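Local coordinates for bartonella effector protein (Bep) substrate of VirB T4SS (Bartonella clarridgeiae, PDB 4YK2), which is a VirB type IV secretion substrate whose BID domain, the part in this crystal, probably serves as the signal for translocation into host cells, at residues Q46-N51 and A84-S89. Residues are numbered along the deposited sequence; the frame is centred on the assembly and turned at random.
Sequences QIVFGN and AKLAGS. With SO4 (sulfate ion), chain C; SO4 (sulfate ion), chain E.
Ala87 N donates to Val48 O over 2.8 Å with an N-H...O angle of 175°, a nearly straight bond that joins the last turn of helix 21-49 to the extended loop 84-89. The donor stands 31° off the carbonyl plane of Val48. The same oxygen also receives a CA-H...O contact from Leu86 CA at 3.5 Å, so two successive loop residues converge on one carbonyl at the end of the helix. Ala87 points its methyl toward the helix, where CB lies 3.5 Å from Ile47 O and also meets Gly50 N. Gly50 is the first residue to leave helical geometry, and its positive phi turns the chain away just beyond this methyl. In the BID fold, a four-helix bundle topped with a hook, the contact ties the end of one long helix to the connection that follows helix 69-78 and leads into the short hairpin 90-95. Arg99 of helix 97-103 binds the carbonyl of Ala87 from outside the pair.

The apolar part lies beside that bond. Leu86, with CG anti to its carbonyl carbon (chi1 -62°), brings CD2 to 3.8 Å from Val48 CG1 and 3.9 Å from Phe49 CE1, meeting the ring obliquely. Val48 CG1 sits 3.6 Å above the centre of one face of that ring. At the ring edge, near its plane, are the carbonyl oxygens of Ala84 and Lys85, the former 3.6 Å from Phe49 CE1, while Ala84 CB packs against Phe49 CD1. A water lies between Phe49 O and Lys85 O, within hydrogen-bonding distance of both.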
ATOM      1  N   GLN A  46      -0.795  -0.751   9.270  1.00 17.87           N
ATOM      2  CA  GLN A  46      -0.940  -0.829  10.717  1.00 22.34           C
ATOM      3  C   GLN A  46      -1.500   0.490  11.263  1.00 27.26           C
ATOM      4  O   GLN A  46      -2.406   0.486  12.111  1.00 23.06           O
ATOM      5  CB  GLN A  46       0.401  -1.174  11.374  1.00 21.54           C
ATOM      6  CG  GLN A  46       0.427  -1.026  12.906  1.00 32.66           C
ATOM      7  CD  GLN A  46      -0.589  -1.912  13.612  1.00 47.16           C
ATOM      8  OE1 GLN A  46      -0.928  -3.001  13.136  1.00 48.62           O
ATOM      9  NE2 GLN A  46      -1.078  -1.448  14.762  1.00 47.94           N
ATOM     10  N   ILE A  47      -0.983   1.612  10.768  1.00 25.09           N
ATOM     11  CA  ILE A  47      -1.435   2.926  11.238  1.00 24.30           C
ATOM     12  C   ILE A  47      -2.848   3.253  10.757  1.00 25.85           C
ATOM     13  O   ILE A  47      -3.683   3.748  11.523  1.00 25.68           O
ATOM     14  CB  ILE A  47      -0.459   4.042  10.799  1.00 27.51           C
ATOM     15  CG1 ILE A  47       0.939   3.803  11.389  1.00 29.20           C
ATOM     16  CG2 ILE A  47      -0.998   5.395  11.233  1.00 24.70           C
ATOM     17  CD1 ILE A  47       2.040   4.701  10.792  1.00 27.46           C
ATOM     18  N   VAL A  48      -3.116   2.992   9.483  1.00 22.31           N
ATOM     19  CA  VAL A  48      -4.404   3.340   8.890  1.00 23.48           C
ATOM     20  C   VAL A  48      -5.527   2.412   9.387  1.00 20.62           C
ATOM     21  O   VAL A  48      -6.611   2.876   9.731  1.00 23.32           O
ATOM     22  CB  VAL A  48      -4.316   3.317   7.344  1.00 22.65           C
ATOM     23  CG1 VAL A  48      -5.698   3.482   6.724  1.00 21.71           C
ATOM     24  CG2 VAL A  48      -3.366   4.398   6.845  1.00 20.75           C
ATOM     25  N   PHE A  49      -5.260   1.106   9.430  1.00 21.17           N
ATOM     26  CA  PHE A  49      -6.306   0.114   9.686  1.00 21.88           C
ATOM     27  C   PHE A  49      -6.112  -0.682  10.968  1.00 25.74           C
ATOM     28  O   PHE A  49      -7.022  -1.389  11.397  1.00 25.08           O
ATOM     29  CB  PHE A  49      -6.403  -0.880   8.518  1.00 18.68           C
ATOM     30  CG  PHE A  49      -6.860  -0.262   7.225  1.00 21.87           C
ATOM     31  CD1 PHE A  49      -8.145   0.252   7.101  1.00 23.81           C
ATOM     32  CD2 PHE A  49      -6.014  -0.223   6.122  1.00 23.39           C
ATOM     33  CE1 PHE A  49      -8.586   0.807   5.909  1.00 25.17           C
ATOM     34  CE2 PHE A  49      -6.440   0.338   4.916  1.00 24.66           C
ATOM     35  CZ  PHE A  49      -7.730   0.856   4.807  1.00 25.86           C
ATOM     36  N   GLY A  50      -4.935  -0.601  11.579  1.00 25.42           N
ATOM     37  CA  GLY A  50      -4.681  -1.412  12.759  1.00 23.90           C
ATOM     38  C   GLY A  50      -4.349  -2.849  12.396  1.00 27.42           C
ATOM     39  O   GLY A  50      -4.331  -3.713  13.260  1.00 24.03           O
ATOM     40  N   ASN A  51      -4.082  -3.104  11.117  1.00 23.29           N
ATOM     41  CA  ASN A  51      -3.721  -4.453  10.646  1.00 24.58           C
ATOM     42  C   ASN A  51      -2.729  -4.299   9.503  1.00 23.73           C
ATOM     43  O   ASN A  51      -3.077  -3.817   8.429  1.00 23.40           O
ATOM     44  CB  ASN A  51      -4.962  -5.245  10.197  1.00 21.63           C
ATOM     45  CG  ASN A  51      -4.638  -6.684   9.775  1.00 23.83           C
ATOM     46  OD1 ASN A  51      -3.479  -7.056   9.567  1.00 25.45           O
ATOM     47  ND2 ASN A  51      -5.671  -7.501   9.662  1.00 22.69           N
ATOM     48  N   ALA A  84     -11.902  -1.530   5.345  1.00 21.35           N
ATOM     49  CA  ALA A  84     -12.041  -1.872   6.755  1.00 23.93           C
ATOM     50  C   ALA A  84     -12.258  -0.584   7.520  1.00 21.07           C
ATOM     51  O   ALA A  84     -11.969   0.494   7.010  1.00 24.21           O
ATOM     52  CB  ALA A  84     -10.801  -2.599   7.279  1.00 24.24           C
ATOM     53  N   LYS A  85     -12.750  -0.693   8.748  1.00 21.28           N
ATOM     54  CA  LYS A  85     -12.854   0.470   9.625  1.00 24.56           C
ATOM     55  C   LYS A  85     -11.464   1.065   9.870  1.00 24.71           C
ATOM     56  O   LYS A  85     -10.497   0.325  10.032  1.00 23.45           O
ATOM     57  CB  LYS A  85     -13.508   0.078  10.957  1.00 25.61           C
ATOM     58  CG  LYS A  85     -13.701   1.241  11.907  1.00 36.66           C
ATOM     59  CD  LYS A  85     -14.676   0.889  13.013  1.00 49.37           C
ATOM     60  CE  LYS A  85     -13.957   0.289  14.191  1.00 56.13           C
ATOM     61  NZ  LYS A  85     -13.062   1.296  14.821  1.00 63.70           N
ATOM     62  N   LEU A  86     -11.357   2.388   9.880  1.00 21.94           N
ATOM     63  CA  LEU A  86     -10.073   3.022  10.176  1.00 25.55           C
ATOM     64  C   LEU A  86      -9.702   2.811  11.639  1.00 25.77           C
ATOM     65  O   LEU A  86     -10.586   2.660  12.495  1.00 24.25           O
ATOM     66  CB  LEU A  86     -10.120   4.516   9.868  1.00 25.21           C
ATOM     67  CG  LEU A  86     -10.379   4.937   8.424  1.00 30.90           C
ATOM     68  CD1 LEU A  86     -10.355   6.451   8.321  1.00 33.39           C
ATOM     69  CD2 LEU A  86      -9.363   4.316   7.495  1.00 27.12           C
ATOM     70  N   ALA A  87      -8.406   2.797  11.927  1.00 20.65           N
ATOM     71  CA  ALA A  87      -7.935   2.697  13.306  1.00 24.71           C
ATOM     72  C   ALA A  87      -8.426   3.895  14.103  1.00 28.51           C
ATOM     73  O   ALA A  87      -8.734   4.939  13.533  1.00 26.96           O
ATOM     74  CB  ALA A  87      -6.418   2.614  13.355  1.00 25.02           C
ATOM     75  N   GLY A  88      -8.498   3.745  15.421  1.00 32.32           N
ATOM     76  CA  GLY A  88      -9.006   4.807  16.274  1.00 29.60           C
ATOM     77  C   GLY A  88     -10.520   4.848  16.220  1.00 33.78           C
ATOM     78  O   GLY A  88     -11.149   3.903  15.750  1.00 30.69           O
ATOM     79  N   SER A  89     -11.118   5.932  16.697  1.00 34.39           N
ATOM     80  CA  SER A  89     -12.557   6.063  16.576  1.00 40.97           C
ATOM     81  C   SER A  89     -12.977   7.509  16.437  1.00 37.78           C
ATOM     82  O   SER A  89     -12.180   8.429  16.635  1.00 30.93           O
ATOM     83  CB  SER A  89     -13.269   5.416  17.771  1.00 46.27           C
ATOM     84  OG  SER A  89     -12.647   5.760  18.982  1.00 46.16           O
TER
HETATM   85  S   SO4 C 301      -9.299   3.446  19.805  1.00112.56           S
HETATM   86  O1  SO4 C 301      -8.135   4.320  19.923  1.00109.64           O
HETATM   87  O2  SO4 C 301      -8.988   2.322  18.922  1.00113.85           O
HETATM   88  O3  SO4 C 301     -10.429   4.198  19.266  1.00110.24           O
HETATM   89  O4  SO4 C 301      -9.650   2.940  21.129  1.00116.80           O
HETATM   90  S   SO4 E 303      -8.576  -7.759  12.149  1.00 99.10           S
HETATM   91  O1  SO4 E 303      -7.861  -6.758  12.937  1.00 99.59           O
HETATM   92  O2  SO4 E 303      -8.437  -7.450  10.727  1.00 98.33           O
HETATM   93  O3  SO4 E 303      -9.990  -7.726  12.498  1.00104.97           O
HETATM   94  O4  SO4 E 303      -8.042  -9.091  12.433  1.00 96.92           O
HETATM   95  O   HOH W   1      -9.922  -2.005  10.838  1.00 40.64           O